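Local coordinates for molybdenum cofactor carrier protein (Chlamydomonas reinhardtii, PDB 2IZ6), which probably binds the molybdenum cofactor and stores or carries it in protected form, at residues I16-P21 and W46-G51; G69-G74 and V88-V93. All blocks are in the same frame, centred on the assembly; numbering follows the deposited sequence. Where two conformers were deposited one is given.

Interaction 1 (I16-P21 and W46-G51)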
loop_
_atom_site.group_PDB
_atom_site.type_symbol
_atom_site.label_atom_id
_atom_site.label_comp_id
_atom_site.label_asym_id
_atom_site.label_seq_id
_atom_site.Cartn_x
_atom_site.Cartn_y
_atom_site.Cartn_z
ATOM N N ILE A 16 -18.173 -9.107 -8.064
ATOM C CA ILE A 16 -17.348 -9.826 -9.068
ATOM C C ILE A 16 -16.330 -8.877 -9.594
ATOM O O ILE A 16 -16.649 -7.846 -10.164
ATOM C CB ILE A 16 -18.222 -10.430 -10.231
ATOM C CG1 ILE A 16 -19.418 -11.203 -9.674
ATOM C CG2 ILE A 16 -17.362 -11.252 -11.176
ATOM C CD1 ILE A 16 -19.152 -12.243 -8.660
ATOM N N GLY A 17 -15.081 -9.288 -9.469
ATOM C CA GLY A 17 -13.984 -8.520 -9.983
ATOM C C GLY A 17 -13.655 -8.894 -11.402
ATOM O O GLY A 17 -13.750 -10.033 -11.793
ATOM N N VAL A 18 -13.271 -7.906 -12.216
ATOM C CA VAL A 18 -12.876 -8.127 -13.557
ATOM C C VAL A 18 -11.555 -7.441 -13.783
ATOM O O VAL A 18 -11.371 -6.292 -13.450
ATOM C CB VAL A 18 -13.913 -7.621 -14.569
ATOM C CG1 VAL A 18 -13.435 -7.677 -16.025
ATOM C CG2 VAL A 18 -15.204 -8.359 -14.369
ATOM N N MET A 19 -10.649 -8.175 -14.399
ATOM C CA MET A 19 -9.303 -7.672 -14.736
ATOM C C MET A 19 -8.983 -7.988 -16.163
ATOM O O MET A 19 -9.340 -9.040 -16.679
ATOM C CB MET A 19 -8.318 -8.445 -13.938
ATOM C CG MET A 19 -8.383 -8.284 -12.524
ATOM S SD MET A 19 -7.357 -6.900 -11.958
ATOM C CE MET A 19 -6.501 -6.245 -13.434
ATOM N N GLY A 20 -8.250 -7.092 -16.809
ATOM C CA GLY A 20 -7.724 -7.419 -18.052
ATOM C C GLY A 20 -6.761 -6.326 -18.428
ATOM O O GLY A 20 -6.618 -5.333 -17.694
ATOM N N PRO A 21 -6.084 -6.535 -19.534
ATOM C CA PRO A 21 -5.112 -5.526 -20.062
ATOM C C PRO A 21 -5.812 -4.267 -20.570
ATOM O O PRO A 21 -7.026 -4.280 -20.842
ATOM C CB PRO A 21 -4.418 -6.274 -21.182
ATOM C CG PRO A 21 -5.291 -7.355 -21.545
ATOM C CD PRO A 21 -6.125 -7.722 -20.370
ATOM N N TRP A 46 -25.316 -8.755 -9.508
ATOM C CA TRP A 46 -24.021 -8.649 -8.910
ATOM C C TRP A 46 -23.437 -7.246 -9.132
ATOM O O TRP A 46 -23.736 -6.599 -10.115
ATOM C CB TRP A 46 -23.063 -9.737 -9.408
ATOM C CG TRP A 46 -23.622 -11.106 -9.356
ATOM C CD1 TRP A 46 -24.464 -11.646 -8.392
ATOM C CD2 TRP A 46 -23.263 -12.193 -10.217
ATOM N NE1 TRP A 46 -24.766 -12.975 -8.760
ATOM C CE2 TRP A 46 -24.046 -13.317 -9.864
ATOM C CE3 TRP A 46 -22.529 -12.242 -11.406
ATOM C CZ2 TRP A 46 -23.992 -14.532 -10.592
ATOM C CZ3 TRP A 46 -22.501 -13.450 -12.157
ATOM C CH2 TRP A 46 -23.214 -14.585 -11.700
ATOM N N ILE A 47 -22.570 -6.848 -8.197
ATOM C CA ILE A 47 -21.774 -5.613 -8.294
ATOM C C ILE A 47 -20.481 -5.908 -9.084
ATOM O O ILE A 47 -19.871 -6.933 -8.836
ATOM C CB ILE A 47 -21.420 -5.056 -6.918
ATOM C CG1 ILE A 47 -22.644 -4.640 -6.091
ATOM C CG2 ILE A 47 -20.497 -3.864 -7.041
ATOM C CD1 ILE A 47 -22.364 -4.379 -4.611
ATOM N N LEU A 48 -20.159 -5.054 -10.073
ATOM C CA LEU A 48 -18.896 -5.152 -10.784
ATOM C C LEU A 48 -17.850 -4.301 -10.091
ATOM O O LEU A 48 -18.090 -3.118 -9.892
ATOM C CB LEU A 48 -19.098 -4.629 -12.172
ATOM C CG LEU A 48 -17.852 -4.448 -13.091
ATOM C CD1 LEU A 48 -17.240 -5.814 -13.334
ATOM C CD2 LEU A 48 -18.170 -3.761 -14.439
ATOM N N LEU A 49 -16.676 -4.882 -9.879
ATOM C CA LEU A 49 -15.528 -4.197 -9.313
ATOM C C LEU A 49 -14.435 -4.310 -10.334
ATOM O O LEU A 49 -14.072 -5.421 -10.735
ATOM C CB LEU A 49 -15.102 -4.922 -8.016
ATOM C CG LEU A 49 -13.836 -4.436 -7.312
ATOM C CD1 LEU A 49 -13.996 -3.108 -6.763
ATOM C CD2 LEU A 49 -13.507 -5.327 -6.082
ATOM N N THR A 50 -13.898 -3.177 -10.825
ATOM C CA THR A 50 -12.841 -3.197 -11.822
ATOM C C THR A 50 -12.051 -1.896 -11.773
ATOM O O THR A 50 -12.297 -1.055 -10.920
ATOM C CB THR A 50 -13.410 -3.535 -13.246
ATOM O OG1 THR A 50 -12.372 -3.828 -14.181
ATOM C CG2 THR A 50 -14.218 -2.409 -13.760
ATOM N N GLY A 51 -11.060 -1.773 -12.642
ATOM C CA GLY A 51 -10.306 -0.524 -12.747
ATOM C C GLY A 51 -11.163 0.594 -13.288
ATOM O O GLY A 51 -12.035 0.346 -14.145
#
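Ile-16, Gly-17 and Val-18 pair in parallel with Leu-48, Leu-49 and Thr-50, the two strands of a beta-alpha-beta unit whose crossover is helix 28-43, at the centre of a Rossmann-like sheet. Three backbone bonds alternate across the pair: Ile-16 N to Ile-47 O at 2.9 Å, Leu-49 N to Ile-16 O at 3.0 Å and Val-18 N to Leu-49 O at 3.0 Å. The first is almost linear, 173° at the hydrogen. Leu-49 O also receives the CA-H of Gly-17, 3.2 Å from that CA, so one carbonyl serves two neighbouring donors. Where the strands splay, a side chain takes over the ladder: OG1 of Thr-50 donates to Val-18 O. A valine at Thr-50 would remove this hydroxyl and would probably leave the Val-18 carbonyl without its partner from strand 47-51. On the face carrying Ile-16 and Leu-48, CG2 of Val-18 presses on Leu-48 CD1 at 3.4 Å, closer than ordinary van der Waals contact. Just before strand 47-51, CG1 of Ile-16 lies 3.7 Å from CE3 of Trp-46, and its CD1 sits over one face of the indole, offset toward the rim. Helix 28-43 backs this apolar layer through Ile-41, which touches Ile-16, Val-18 and Trp-46, and helix 161-173 adds Val-168; His-44 stacks on the indole. Beyond the pair, Gly-17 bonds through its backbone to Val-110 and Val-112 of the next strand, so strand 15-19 is held along both edges. Thr-50 keeps OG1 anti to its own N (chi1 -168°), which carries the hydroxyl across to strand 15-19, 2.8 Å from Val-18 O and 39° out of that carbonyl's plane.

Interaction 2 (G69-G74 and V88-V93)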
loop_
_atom_site.group_PDB
_atom_site.type_symbol
_atom_site.label_atom_id
_atom_site.label_comp_id
_atom_site.label_asym_id
_atom_site.label_seq_id
_atom_site.Cartn_x
_atom_site.Cartn_y
_atom_site.Cartn_z
ATOM N N GLY A 69 -28.079 -1.939 -15.994
ATOM C CA GLY A 69 -28.586 -1.455 -14.692
ATOM C C GLY A 69 -27.857 -1.848 -13.445
ATOM O O GLY A 69 -28.388 -1.681 -12.344
ATOM N N GLY A 70 -26.616 -2.357 -13.579
ATOM C CA GLY A 70 -25.910 -2.764 -12.417
ATOM C C GLY A 70 -25.088 -1.652 -11.793
ATOM O O GLY A 70 -24.933 -0.557 -12.338
ATOM N N THR A 71 -24.604 -1.943 -10.609
ATOM C CA THR A 71 -23.850 -1.027 -9.820
ATOM C C THR A 71 -22.367 -1.349 -10.115
ATOM O O THR A 71 -21.951 -2.500 -10.188
ATOM C CB THR A 71 -24.041 -1.263 -8.327
ATOM O OG1 THR A 71 -25.364 -0.876 -7.939
ATOM C CG2 THR A 71 -23.067 -0.457 -7.487
ATOM N N THR A 72 -21.564 -0.294 -10.304
ATOM C CA THR A 72 -20.193 -0.426 -10.631
ATOM C C THR A 72 -19.271 0.316 -9.657
ATOM O O THR A 72 -19.516 1.467 -9.240
ATOM C CB THR A 72 -19.913 0.157 -12.013
ATOM O OG1 THR A 72 -20.287 1.531 -12.072
ATOM C CG2 THR A 72 -20.624 -0.607 -13.162
ATOM N N ILE A 73 -18.166 -0.332 -9.407
ATOM C CA ILE A 73 -17.113 0.192 -8.536
ATOM C C ILE A 73 -15.870 0.247 -9.368
ATOM O O ILE A 73 -15.400 -0.781 -9.891
ATOM C CB ILE A 73 -16.881 -0.649 -7.256
ATOM C CG1 ILE A 73 -18.138 -0.813 -6.393
ATOM C CG2 ILE A 73 -15.712 -0.024 -6.449
ATOM C CD1 ILE A 73 -17.994 -1.904 -5.369
ATOM N N GLY A 74 -15.301 1.446 -9.521
ATOM C CA GLY A 74 -14.119 1.627 -10.310
ATOM C C GLY A 74 -13.019 2.129 -9.425
ATOM O O GLY A 74 -13.180 3.144 -8.746
ATOM N N VAL A 88 -18.847 4.690 -14.079
ATOM C CA VAL A 88 -18.440 4.329 -12.730
ATOM C C VAL A 88 -19.448 4.972 -11.738
ATOM O O VAL A 88 -19.661 6.177 -11.741
ATOM C CB VAL A 88 -17.046 4.858 -12.461
ATOM C CG1 VAL A 88 -16.609 4.574 -11.038
ATOM C CG2 VAL A 88 -16.063 4.260 -13.476
ATOM N N ASP A 89 -20.075 4.151 -10.907
ATOM C CA ASP A 89 -20.923 4.650 -9.853
ATOM C C ASP A 89 -20.123 5.116 -8.631
ATOM O O ASP A 89 -20.400 6.137 -8.065
ATOM C CB ASP A 89 -21.902 3.564 -9.402
ATOM C CG ASP A 89 -22.951 3.257 -10.429
ATOM O OD1 ASP A 89 -23.417 4.195 -11.093
ATOM O OD2 ASP A 89 -23.363 2.094 -10.547
ATOM N N ILE A 90 -19.196 4.276 -8.194
ATOM C CA ILE A 90 -18.455 4.443 -6.935
ATOM C C ILE A 90 -16.981 4.392 -7.275
ATOM O O ILE A 90 -16.438 3.298 -7.545
ATOM C CB ILE A 90 -18.809 3.351 -5.954
ATOM C CG1 ILE A 90 -20.320 3.373 -5.601
ATOM C CG2 ILE A 90 -17.953 3.455 -4.701
ATOM C CD1 ILE A 90 -20.781 2.144 -4.890
ATOM N N PRO A 91 -16.309 5.575 -7.326
ATOM C CA PRO A 91 -14.880 5.614 -7.560
ATOM C C PRO A 91 -14.150 5.399 -6.277
ATOM O O PRO A 91 -14.337 6.196 -5.358
ATOM C CB PRO A 91 -14.662 7.045 -8.173
ATOM C CG PRO A 91 -16.006 7.650 -8.351
ATOM C CD PRO A 91 -16.857 6.952 -7.300
ATOM N N ILE A 92 -13.327 4.374 -6.211
ATOM C CA ILE A 92 -12.475 4.104 -5.058
ATOM C C ILE A 92 -11.059 4.539 -5.456
ATOM O O ILE A 92 -10.482 4.028 -6.412
ATOM C CB ILE A 92 -12.524 2.615 -4.617
ATOM C CG1 ILE A 92 -13.921 2.215 -4.148
ATOM C CG2 ILE A 92 -11.488 2.339 -3.543
ATOM C CD1 ILE A 92 -14.421 2.903 -2.904
ATOM N N VAL A 93 -10.505 5.471 -4.706
ATOM C CA VAL A 93 -9.189 6.046 -4.999
ATOM C C VAL A 93 -8.223 5.581 -3.917
ATOM O O VAL A 93 -8.404 5.935 -2.768
ATOM C CB VAL A 93 -9.257 7.563 -5.005
ATOM C CG1 VAL A 93 -7.884 8.167 -5.414
ATOM C CG2 VAL A 93 -10.238 8.057 -5.950
#
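This is a parallel strand pairing at one margin of the chain's sheet, where strand 90-93, outermost within the subunit, lies against strand 72-76, and reciprocal hydrogen bonds between Thr-72 and Asp-89 lead into it. Ile-73 stands beside Ile-90 and Gly-74 beside Pro-91. Gly-74 bonds at both ends, its N to Ile-90 O at 2.9 Å and its O to Ile-92 N at 2.8 Å; the CA-H of Pro-91 also approaches Gly-74 O. CG1 of Val-88 lies 3.7 Å from Gly-74 N, close to where a CB on Gly-74 would be crowded. On the face of Ile-73 and Ile-90, CG2 of Ile-73 meets CG1 of Ile-92 at 3.7 Å, these two side chains lying side by side and pointing the same way. Ile-73 and Ile-90 also pack on Ile-90 of the second subunit, so this apolar face belongs to a subunit interface. Before strand 90-93, Asp-89 and Thr-72 grip each other reciprocally. OD2 of Asp-89 accepts Thr-72 N at 3.0 Å on its anti side, 29° out of the carboxylate plane, while Asp-89 N reaches Thr-72 OG1 at 2.9 Å and, weakly, Thr-72 O. The latter carbonyl's stronger donor is Ile-90 N, at 3.0 Å. With chi1 at 58°, OG1 of Thr-72 is wedged between its own N and carbonyl carbon, a placing that lets it face Asp-89 N while also bonding to Ala-87 O. Lys-66, from the helix 57-67 that a Schellman motif closes at Gly-69, forms a salt bridge with Asp-89 OD2 and also bonds to Gly-70 O. One carboxylate oxygen thus joins a backbone N-H to a lysine charge, an arrangement likely to keep Asp-89 ionised.

Overall arrangement
Interactions 1 and 2 are adjoining parts of one parallel sheet, their centres about 10 Å apart. Strands 47-51 and 72-76 zip them together: Leu-48 O and Ile-73 N are 2.8 Å apart, Thr-50 N and Ile-73 O 3.0 Å, both probable hydrogen bonds, and Leu-49 CD1 packs on Ile-73 CG2. The centre of interaction 1 is about 3 Å from the centre of the chain; this contact is wholly buried and has no charged pair across it. Interaction 2, its centre about 13 Å from that of the chain, is also largely buried but includes partly exposed residues and adds a carboxylate that also takes a salt bridge from Lys-66 of helix 57-67. That helix touches both, whereas the second subunit meets interaction 2 much more extensively.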